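Local coordinates for protein lysyl-trna-dependent l-ysyl-phosphatidylgycerol synthase (Bacillus licheniformis, PDB 4V36) that transfers lysine from lysyl-tRNA to phosphatidylglycerol, a lipid modification that contributes to bacterial resistance, at residues 50-54 / 77-81. Sequence-based numbering, arbitrary orientation.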
ATOM      1  N   ALA A  50      -3.840  20.769  -1.410  1.00 41.15           N
ATOM      2  CA  ALA A  50      -2.925  19.662  -1.676  1.00 33.59           C
ATOM      3  C   ALA A  50      -2.099  19.294  -0.446  1.00 36.00           C
ATOM      4  O   ALA A  50      -1.894  20.117   0.447  1.00 42.28           O
ATOM      5  CB  ALA A  50      -2.014  20.006  -2.840  1.00 36.09           C
ATOM      6  N   LEU A  51      -1.620  18.053  -0.409  1.00 34.79           N
ATOM      7  CA  LEU A  51      -0.892  17.548   0.751  1.00 33.86           C
ATOM      8  C   LEU A  51       0.232  16.583   0.376  1.00 32.70           C
ATOM      9  O   LEU A  51       0.047  15.684  -0.443  1.00 27.27           O
ATOM     10  CB  LEU A  51      -1.859  16.856   1.714  1.00 34.86           C
ATOM     11  CG  LEU A  51      -1.229  16.085   2.874  1.00 36.10           C
ATOM     12  CD1 LEU A  51      -0.489  17.026   3.811  1.00 47.69           C
ATOM     13  CD2 LEU A  51      -2.284  15.293   3.625  1.00 40.92           C
ATOM     14  N   ILE A  52       1.394  16.776   0.991  1.00 26.29           N
ATOM     15  CA  ILE A  52       2.520  15.869   0.813  1.00 19.87           C
ATOM     16  C   ILE A  52       2.877  15.174   2.125  1.00 26.73           C
ATOM     17  O   ILE A  52       3.165  15.828   3.128  1.00 30.97           O
ATOM     18  CB  ILE A  52       3.762  16.605   0.272  1.00 23.93           C
ATOM     19  CG1 ILE A  52       3.600  16.893  -1.221  1.00 23.76           C
ATOM     20  CG2 ILE A  52       5.020  15.783   0.510  1.00 17.29           C
ATOM     21  CD1 ILE A  52       4.825  17.517  -1.857  1.00 22.70           C
ATOM     22  N   GLN A  53       2.841  13.846   2.113  1.00 20.43           N
ATOM     23  CA  GLN A  53       3.240  13.057   3.272  1.00 26.60           C
ATOM     24  C   GLN A  53       4.670  12.562   3.086  1.00 22.92           C
ATOM     25  O   GLN A  53       5.039  12.113   2.002  1.00 24.65           O
ATOM     26  CB  GLN A  53       2.289  11.879   3.479  1.00 24.87           C
ATOM     27  CG  GLN A  53       0.825  12.271   3.530  1.00 30.57           C
ATOM     28  CD  GLN A  53      -0.090  11.084   3.757  1.00 36.05           C
ATOM     29  OE1 GLN A  53       0.341  10.036   4.242  1.00 30.13           O
ATOM     30  NE2 GLN A  53      -1.361  11.241   3.404  1.00 30.37           N
ATOM     31  N   PHE A  54       5.473  12.638   4.142  1.00 17.95           N
ATOM     32  CA  PHE A  54       6.882  12.288   4.027  1.00 22.69           C
ATOM     33  C   PHE A  54       7.500  11.858   5.350  1.00 18.70           C
ATOM     34  O   PHE A  54       6.888  11.987   6.410  1.00 19.35           O
ATOM     35  CB  PHE A  54       7.672  13.471   3.458  1.00 18.34           C
ATOM     36  CG  PHE A  54       7.711  14.668   4.367  1.00 20.98           C
ATOM     37  CD1 PHE A  54       6.654  15.563   4.402  1.00 24.57           C
ATOM     38  CD2 PHE A  54       8.806  14.900   5.183  1.00 27.86           C
ATOM     39  CE1 PHE A  54       6.687  16.665   5.238  1.00 28.23           C
ATOM     40  CE2 PHE A  54       8.845  16.000   6.021  1.00 28.53           C
ATOM     41  CZ  PHE A  54       7.783  16.884   6.047  1.00 25.21           C
ATOM     42  N   VAL A  77       2.146  22.579  -4.495  1.00 36.91           N
ATOM     43  CA  VAL A  77       2.609  21.939  -3.268  1.00 34.17           C
ATOM     44  C   VAL A  77       4.002  21.333  -3.448  1.00 36.40           C
ATOM     45  O   VAL A  77       4.815  21.345  -2.523  1.00 42.60           O
ATOM     46  CB  VAL A  77       1.615  20.850  -2.784  1.00 37.71           C
ATOM     47  CG1 VAL A  77       1.460  19.741  -3.818  1.00 30.86           C
ATOM     48  CG2 VAL A  77       2.050  20.283  -1.441  1.00 23.05           C
ATOM     49  N   ILE A  78       4.281  20.824  -4.644  1.00 31.09           N
ATOM     50  CA  ILE A  78       5.591  20.262  -4.946  1.00 31.03           C
ATOM     51  C   ILE A  78       6.632  21.375  -4.982  1.00 34.69           C
ATOM     52  O   ILE A  78       7.750  21.212  -4.494  1.00 38.50           O
ATOM     53  CB  ILE A  78       5.585  19.499  -6.285  1.00 36.26           C
ATOM     54  CG1 ILE A  78       4.683  18.267  -6.183  1.00 33.10           C
ATOM     55  CG2 ILE A  78       6.994  19.082  -6.677  1.00 32.41           C
ATOM     56  CD1 ILE A  78       4.539  17.510  -7.481  1.00 25.10           C
ATOM     57  N   LYS A  79       6.243  22.513  -5.547  1.00 34.35           N
ATOM     58  CA  LYS A  79       7.115  23.679  -5.624  1.00 38.09           C
ATOM     59  C   LYS A  79       7.464  24.204  -4.234  1.00 36.40           C
ATOM     60  O   LYS A  79       8.624  24.487  -3.943  1.00 39.31           O
ATOM     61  CB  LYS A  79       6.453  24.781  -6.453  1.00 43.87           C
ATOM     62  CG  LYS A  79       7.295  26.033  -6.633  1.00 43.28           C
ATOM     63  CD  LYS A  79       6.570  27.049  -7.501  1.00 54.11           C
ATOM     64  CE  LYS A  79       7.400  28.305  -7.706  1.00 59.36           C
ATOM     65  NZ  LYS A  79       6.686  29.301  -8.551  1.00 63.56           N
ATOM     66  N   GLU A  80       6.451  24.326  -3.381  1.00 31.55           N
ATOM     67  CA  GLU A  80       6.643  24.832  -2.025  1.00 38.80           C
ATOM     68  C   GLU A  80       7.449  23.866  -1.162  1.00 44.18           C
ATOM     69  O   GLU A  80       8.321  24.283  -0.399  1.00 59.40           O
ATOM     70  CB  GLU A  80       5.292  25.114  -1.363  1.00 40.92           C
ATOM     71  CG  GLU A  80       4.512  26.249  -2.003  1.00 47.32           C
ATOM     72  CD  GLU A  80       3.131  26.418  -1.400  1.00 53.90           C
ATOM     73  OE1 GLU A  80       2.721  25.554  -0.597  1.00 53.18           O
ATOM     74  OE2 GLU A  80       2.455  27.415  -1.728  1.00 62.96           O
ATOM     75  N   PHE A  81       7.151  22.575  -1.284  1.00 39.20           N
ATOM     76  CA  PHE A  81       7.831  21.552  -0.496  1.00 34.54           C
ATOM     77  C   PHE A  81       9.313  21.471  -0.848  1.00 29.48           C
ATOM     78  O   PHE A  81      10.166  21.420   0.038  1.00 35.69           O
ATOM     79  CB  PHE A  81       7.166  20.189  -0.700  1.00 29.26           C
ATOM     80  CG  PHE A  81       7.794  19.082   0.097  1.00 30.57           C
ATOM     81  CD1 PHE A  81       7.539  18.956   1.452  1.00 26.60           C
ATOM     82  CD2 PHE A  81       8.635  18.163  -0.510  1.00 25.02           C
ATOM     83  CE1 PHE A  81       8.116  17.939   2.189  1.00 22.32           C
ATOM     84  CE2 PHE A  81       9.213  17.144   0.223  1.00 27.53           C
ATOM     85  CZ  PHE A  81       8.953  17.032   1.573  1.00 21.18           C
TER
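Ile52 and Phe54 of strand 50-57 meet Phe81 of helix 74-87 where the helix packs on one face of the mixed beta-sheet, in an alpha/beta layer of the GNAT (acetyltransferase-like) type to which this family's clan belongs. The segment axes pass 9.0 Å apart at 48°, and the alternate residues Ala50, Ile52 and Phe54 send their side chains toward the helix, while Leu51 and Gln53 point away to the opposite face, where Leu51 touches Phe22 and Leu19 of helix 16-25. With CG anti to the backbone N (chi1 -179°), the Phe81 ring extends from the helix to meet both Ile52 and Phe54. One face of this ring takes the methyl CG2 of Ile52 in a CH-pi contact, 4.1 Å from the ring centroid and almost on the ring normal. The other branch of Ile52 runs toward the root of the same side chain, with CD1 3.7 Å from Phe81 CB. Ile52 CG1 lies 3.7 Å from Val77 CG2, and Ile52 thus spans two residues one helical turn apart, joined by the Phe81 N to Val77 O hydrogen bond. Farther out, the edge of Phe81 is directed at the face of Phe54 in an edge-to-face pair, with centroids 5.0 Å apart and planes inclined at 60°; Phe81 CE1 stands over that face, off toward its rim, 3.6 Å from Phe54 CD1. A second edge-to-face partner of Phe81, Phe43, comes from the neighbouring strand 41-44. The contact is buried and apolar. At the start of the strand segment, Ala50 CB lies 3.6 Å from Val77 CG1.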